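Local atomic coordinates of maleate cis-trans isomerase (PDB entry 4FQ5), a protein that probably catalyses the cis-trans isomerisation of maleate to fumarate and holds maleate in its pocket here. Residues R59-H71 against R79-L91. The protein carries 1 engineered substitution. Residues are numbered along the deposited sequence; the frame is centred on the assembly and turned at random.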
loop_
_atom_site.group_PDB
_atom_site.type_symbol
_atom_site.label_atom_id
_atom_site.label_comp_id
_atom_site.label_asym_id
_atom_site.label_seq_id
_atom_site.Cartn_x
_atom_site.Cartn_y
_atom_site.Cartn_z
ATOM N N ARG A 59 -7.510 3.398 -9.014
ATOM C CA ARG A 59 -6.184 3.894 -8.666
ATOM C C ARG A 59 -6.091 5.365 -9.067
ATOM O O ARG A 59 -6.722 5.790 -10.039
ATOM C CB ARG A 59 -5.092 3.072 -9.360
ATOM C CG ARG A 59 -5.055 1.595 -8.972
ATOM C CD ARG A 59 -4.626 1.393 -7.527
ATOM N NE ARG A 59 -4.089 0.051 -7.294
ATOM C CZ ARG A 59 -3.564 -0.370 -6.143
ATOM N NH1 ARG A 59 -3.495 0.438 -5.090
ATOM N NH2 ARG A 59 -3.100 -1.608 -6.042
ATOM N N PHE A 60 -5.310 6.135 -8.315
ATOM C CA PHE A 60 -5.286 7.585 -8.478
ATOM C C PHE A 60 -3.885 8.105 -8.762
ATOM O O PHE A 60 -2.917 7.616 -8.192
ATOM C CB PHE A 60 -5.877 8.264 -7.236
ATOM C CG PHE A 60 -7.299 7.863 -6.953
ATOM C CD1 PHE A 60 -8.362 8.545 -7.545
ATOM C CD2 PHE A 60 -7.580 6.786 -6.112
ATOM C CE1 PHE A 60 -9.675 8.173 -7.294
ATOM C CE2 PHE A 60 -8.893 6.403 -5.861
ATOM C CZ PHE A 60 -9.942 7.094 -6.455
ATOM N N THR A 61 -3.776 9.070 -9.671
ATOM C CA THR A 61 -2.524 9.817 -9.848
ATOM C C THR A 61 -2.809 11.287 -9.583
ATOM O O THR A 61 -3.932 11.756 -9.805
ATOM C CB THR A 61 -1.908 9.639 -11.254
ATOM O OG1 THR A 61 -2.829 10.106 -12.248
ATOM C CG2 THR A 61 -1.575 8.184 -11.529
ATOM N N PHE A 62 -1.802 12.006 -9.098
ATOM C CA PHE A 62 -1.993 13.368 -8.611
ATOM C C PHE A 62 -1.156 14.384 -9.377
ATOM O O PHE A 62 0.035 14.173 -9.589
ATOM C CB PHE A 62 -1.751 13.431 -7.098
ATOM C CG PHE A 62 -2.665 12.525 -6.325
ATOM C CD1 PHE A 62 -3.960 12.929 -6.011
ATOM C CD2 PHE A 62 -2.258 11.242 -5.967
ATOM C CE1 PHE A 62 -4.820 12.084 -5.325
ATOM C CE2 PHE A 62 -3.120 10.390 -5.280
ATOM C CZ PHE A 62 -4.400 10.816 -4.959
ATOM N N HIS A 63 -1.808 15.470 -9.787
ATOM C CA HIS A 63 -1.225 16.465 -10.690
ATOM C C HIS A 63 -1.574 17.842 -10.213
ATOM O O HIS A 63 -2.752 18.188 -10.106
ATOM C CB HIS A 63 -1.747 16.222 -12.108
ATOM C CG HIS A 63 -1.600 14.787 -12.547
ATOM N ND1 HIS A 63 -0.488 14.328 -13.140
ATOM C CD2 HIS A 63 -2.443 13.685 -12.379
ATOM C CE1 HIS A 63 -0.616 13.004 -13.372
ATOM N NE2 HIS A 63 -1.813 12.612 -12.900
ATOM N N SER A 64 -0.551 18.637 -9.909
ATOM C CA SER A 64 -0.761 19.955 -9.315
ATOM C C SER A 64 -0.349 21.124 -10.196
ATOM O O SER A 64 0.560 21.016 -11.024
ATOM C CB SER A 64 -0.017 20.070 -7.979
ATOM O OG SER A 64 -0.549 19.165 -7.033
ATOM N N SER A 65 -1.032 22.244 -9.981
ATOM C CA SER A 65 -0.606 23.539 -10.485
ATOM C C SER A 65 -0.653 24.523 -9.319
ATOM O O SER A 65 -1.536 24.434 -8.460
ATOM C CB SER A 65 -1.509 23.996 -11.631
ATOM O OG SER A 65 -1.240 25.347 -11.969
ATOM N N ARG A 66 0.300 25.451 -9.292
ATOM C CA ARG A 66 0.466 26.368 -8.173
ATOM C C ARG A 66 0.135 27.815 -8.520
ATOM O O ARG A 66 0.443 28.296 -9.612
ATOM C CB ARG A 66 1.892 26.274 -7.606
ATOM C CG ARG A 66 2.101 25.042 -6.744
ATOM C CD ARG A 66 3.513 24.909 -6.181
ATOM N NE ARG A 66 3.429 24.419 -4.807
ATOM C CZ ARG A 66 2.984 23.213 -4.459
ATOM N NH1 ARG A 66 2.610 22.323 -5.385
ATOM N NH2 ARG A 66 2.918 22.889 -3.176
ATOM N N MET A 67 -0.511 28.479 -7.565
ATOM C CA MET A 67 -0.797 29.911 -7.600
ATOM C C MET A 67 -0.141 30.527 -6.362
ATOM O O MET A 67 -0.419 30.114 -5.237
ATOM C CB MET A 67 -2.313 30.151 -7.612
ATOM C CG MET A 67 -3.112 29.252 -6.668
ATOM S SD MET A 67 -4.884 29.551 -6.736
ATOM C CE MET A 67 -5.441 28.701 -5.277
ATOM N N ARG A 68 0.746 31.490 -6.570
ATOM C CA ARG A 68 1.606 31.976 -5.490
ATOM C C ARG A 68 0.874 32.648 -4.338
ATOM O O ARG A 68 0.061 33.546 -4.545
ATOM C CB ARG A 68 2.693 32.906 -6.016
ATOM C CG ARG A 68 3.939 32.176 -6.484
ATOM C CD ARG A 68 5.131 33.113 -6.496
ATOM N NE ARG A 68 5.983 32.940 -5.322
ATOM C CZ ARG A 68 6.880 33.827 -4.906
ATOM N NH1 ARG A 68 7.045 34.973 -5.556
ATOM N NH2 ARG A 68 7.616 33.567 -3.839
ATOM N N MET A 69 1.173 32.173 -3.132
ATOM C CA MET A 69 0.780 32.817 -1.880
ATOM C C MET A 69 1.668 32.291 -0.759
ATOM O O MET A 69 1.896 31.085 -0.661
ATOM C CB MET A 69 -0.689 32.559 -1.532
ATOM C CG MET A 69 -1.037 33.007 -0.118
ATOM S SD MET A 69 -2.771 32.888 0.315
ATOM C CE MET A 69 -2.939 31.120 0.573
ATOM N N LYS A 70 2.163 33.204 0.073
ATOM C CA LYS A 70 3.005 32.864 1.216
ATOM C C LYS A 70 2.336 33.250 2.537
ATOM O O LYS A 70 2.588 32.629 3.563
ATOM C CB LYS A 70 4.364 33.556 1.109
ATOM C CG LYS A 70 5.181 33.169 -0.118
ATOM C CD LYS A 70 6.396 34.069 -0.281
ATOM C CE LYS A 70 7.537 33.672 0.644
ATOM N NZ LYS A 70 8.141 32.355 0.274
ATOM N N HIS A 71 1.493 34.281 2.501
ATOM C CA HIS A 71 0.807 34.772 3.694
ATOM C C HIS A 71 -0.645 34.943 3.419
ATOM O O HIS A 71 -1.029 35.483 2.380
ATOM C CB HIS A 71 1.425 36.081 4.186
ATOM C CG HIS A 71 2.894 35.965 4.509
ATOM N ND1 HIS A 71 3.344 35.664 5.740
ATOM C CD2 HIS A 71 4.023 36.085 3.695
ATOM C CE1 HIS A 71 4.692 35.607 5.722
ATOM N NE2 HIS A 71 5.102 35.861 4.467
ATOM N N ARG A 79 -4.765 38.371 -5.191
ATOM C CA ARG A 79 -3.743 38.182 -6.222
ATOM C C ARG A 79 -3.659 36.718 -6.659
ATOM O O ARG A 79 -3.622 36.418 -7.853
ATOM C CB ARG A 79 -2.377 38.639 -5.716
ATOM C CG ARG A 79 -1.357 38.861 -6.826
ATOM C CD ARG A 79 -0.009 38.253 -6.478
ATOM N NE ARG A 79 -0.090 36.793 -6.370
ATOM C CZ ARG A 79 0.037 35.943 -7.389
ATOM N NH1 ARG A 79 -0.059 34.639 -7.172
ATOM N NH2 ARG A 79 0.253 36.387 -8.624
ATOM N N MET A 80 -3.635 35.819 -5.676
ATOM C CA MET A 80 -3.560 34.383 -5.928
ATOM C C MET A 80 -4.712 33.891 -6.804
ATOM O O MET A 80 -4.491 33.151 -7.775
ATOM C CB MET A 80 -3.536 33.608 -4.608
ATOM C CG MET A 80 -3.254 32.124 -4.769
ATOM S SD MET A 80 -3.599 31.156 -3.287
ATOM C CE MET A 80 -5.338 31.476 -3.029
ATOM N N ASP A 81 -5.933 34.303 -6.465
ATOM C CA ASP A 81 -7.114 33.899 -7.233
ATOM C C ASP A 81 -7.029 34.338 -8.694
ATOM O O ASP A 81 -7.552 33.660 -9.569
ATOM C CB ASP A 81 -8.402 34.426 -6.602
ATOM C CG ASP A 81 -9.639 33.842 -7.248
ATOM O OD1 ASP A 81 -9.849 32.611 -7.140
ATOM O OD2 ASP A 81 -10.409 34.608 -7.871
ATOM N N GLY A 82 -6.369 35.466 -8.943
ATOM C CA GLY A 82 -6.126 35.953 -10.303
ATOM C C GLY A 82 -5.367 34.974 -11.192
ATOM O O GLY A 82 -5.476 35.040 -12.409
ATOM N N ASP A 83 -4.600 34.061 -10.586
ATOM C CA ASP A 83 -3.854 33.041 -11.345
ATOM C C ASP A 83 -4.668 31.781 -11.631
ATOM O O ASP A 83 -4.158 30.808 -12.200
ATOM C CB ASP A 83 -2.570 32.666 -10.607
ATOM C CG ASP A 83 -1.549 33.782 -10.615
ATOM O OD1 ASP A 83 -1.659 34.709 -11.446
ATOM O OD2 ASP A 83 -0.628 33.728 -9.786
ATOM N N SER A 84 -5.933 31.831 -11.236
ATOM C CA SER A 84 -6.878 30.723 -11.306
ATOM C C SER A 84 -7.012 30.120 -12.708
ATOM O O SER A 84 -6.888 28.903 -12.885
ATOM C CB SER A 84 -8.245 31.233 -10.841
ATOM O OG SER A 84 -8.989 30.214 -10.224
ATOM N N ASP A 85 -7.283 30.982 -13.689
ATOM C CA ASP A 85 -7.416 30.580 -15.089
ATOM C C ASP A 85 -6.163 29.884 -15.620
ATOM O O ASP A 85 -6.268 28.847 -16.283
ATOM C CB ASP A 85 -7.734 31.793 -15.974
ATOM C CG ASP A 85 -9.168 32.272 -15.835
ATOM O OD1 ASP A 85 -9.930 31.732 -15.004
ATOM O OD2 ASP A 85 -9.536 33.202 -16.581
ATOM N N ARG A 86 -4.993 30.468 -15.342
ATOM C CA ARG A 86 -3.711 29.887 -15.741
ATOM C C ARG A 86 -3.576 28.455 -15.208
ATOM O O ARG A 86 -3.197 27.545 -15.949
ATOM C CB ARG A 86 -2.525 30.746 -15.265
ATOM C CG ARG A 86 -1.168 30.079 -15.490
ATOM C CD ARG A 86 0.037 30.870 -14.977
ATOM N NE ARG A 86 0.052 31.131 -13.530
ATOM C CZ ARG A 86 0.385 30.257 -12.574
ATOM N NH1 ARG A 86 0.368 30.646 -11.300
ATOM N NH2 ARG A 86 0.723 28.998 -12.861
ATOM N N CYS A 87 -3.897 28.271 -13.929
ATOM C CA CYS A 87 -3.783 26.962 -13.273
ATOM C C CYS A 87 -4.709 25.915 -13.897
ATOM O O CYS A 87 -4.295 24.772 -14.108
ATOM C CB CYS A 87 -4.019 27.087 -11.757
ATOM S SG CYS A 87 -2.718 27.995 -10.864
ATOM N N ALA A 88 -5.952 26.306 -14.194
ATOM C CA ALA A 88 -6.904 25.411 -14.864
ATOM C C ALA A 88 -6.475 25.053 -16.292
ATOM O O ALA A 88 -6.692 23.924 -16.738
ATOM C CB ALA A 88 -8.308 26.000 -14.854
ATOM N N LEU A 89 -5.882 26.016 -17.006
ATOM C CA LEU A 89 -5.271 25.742 -18.310
ATOM C C LEU A 89 -4.129 24.741 -18.165
ATOM O O LEU A 89 -4.025 23.796 -18.944
ATOM C CB LEU A 89 -4.753 27.028 -18.974
ATOM C CG LEU A 89 -5.783 27.963 -19.621
ATOM C CD1 LEU A 89 -5.210 29.360 -19.833
ATOM C CD2 LEU A 89 -6.308 27.388 -20.934
ATOM N N GLU A 90 -3.281 24.951 -17.163
ATOM C CA GLU A 90 -2.151 24.059 -16.907
ATOM C C GLU A 90 -2.592 22.616 -16.660
ATOM O O GLU A 90 -2.022 21.678 -17.224
ATOM C CB GLU A 90 -1.277 24.587 -15.756
ATOM C CG GLU A 90 -0.421 25.781 -16.164
ATOM C CD GLU A 90 0.342 26.433 -15.019
ATOM O OE1 GLU A 90 0.301 25.929 -13.876
ATOM O OE2 GLU A 90 0.996 27.468 -15.273
ATOM N N LEU A 91 -3.630 22.444 -15.851
ATOM C CA LEU A 91 -4.080 21.106 -15.480
ATOM C C LEU A 91 -4.938 20.444 -16.552
ATOM O O LEU A 91 -4.890 19.219 -16.703
ATOM C CB LEU A 91 -4.780 21.118 -14.112
ATOM C CG LEU A 91 -3.846 21.390 -12.918
ATOM C CD1 LEU A 91 -4.642 21.600 -11.640
ATOM C CD2 LEU A 91 -2.825 20.269 -12.742
HETATM O O HOH W 1 2.164 25.663 -11.639
HETATM O O HOH W 2 -0.501 36.052 -3.565
HETATM O O HOH W 3 1.507 32.803 -9.109
#
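R86 of helix 84-91 aims its guanidinium edge at the backbone of strand 59-67, an outermost strand of its parallel sheet within this chain, which runs nearly antiparallel to the helix (160°). Its NH1 reaches R66 O at 2.9 Å, in the carbonyl plane, while NH2 adds a weak bond to the same oxygen. With chi3 bent to 61°, the chain turns the group between two carboxylates: NH2 bonds E90 OE2, which lies in the guanidinium plane, and NH1 has D83 OD2 at its edge, 3.6 Å away, as a longer salt bridge. E90 spends its other oxygen on the strand, where S65 OG donates to OE1 over a short 2.5 Å. R79 repeats the scheme beyond the strand's end, its NH1 meeting a lone pair of R68 O at 2.8 Å and also bridging to D83 OD2. A lysine in place of R86 would probably lose the planar two-pronged fit, leaving R66 O or E90 OE2 without its mate. Beside this polar row, M67 and M80 lie obliquely across each other, with CG against CG at a tight 3.4 Å; M69 CB rests on M80 SD at 3.7 Å. This packing lies in the crossover from strand 59-67 through helices 74-81 and 84-92 to strand 98-101, and it extends to the pocket, since M69 touches the bound maleate and M80 lies near C103, the predicted nucleophile. The chemistry thus divides: the arginines hold main-chain oxygens of R66 and R68, E90 takes the S65 hydroxyl, D83 and E90 balance the arginines' charge, and thioether packing continues to the substrate site.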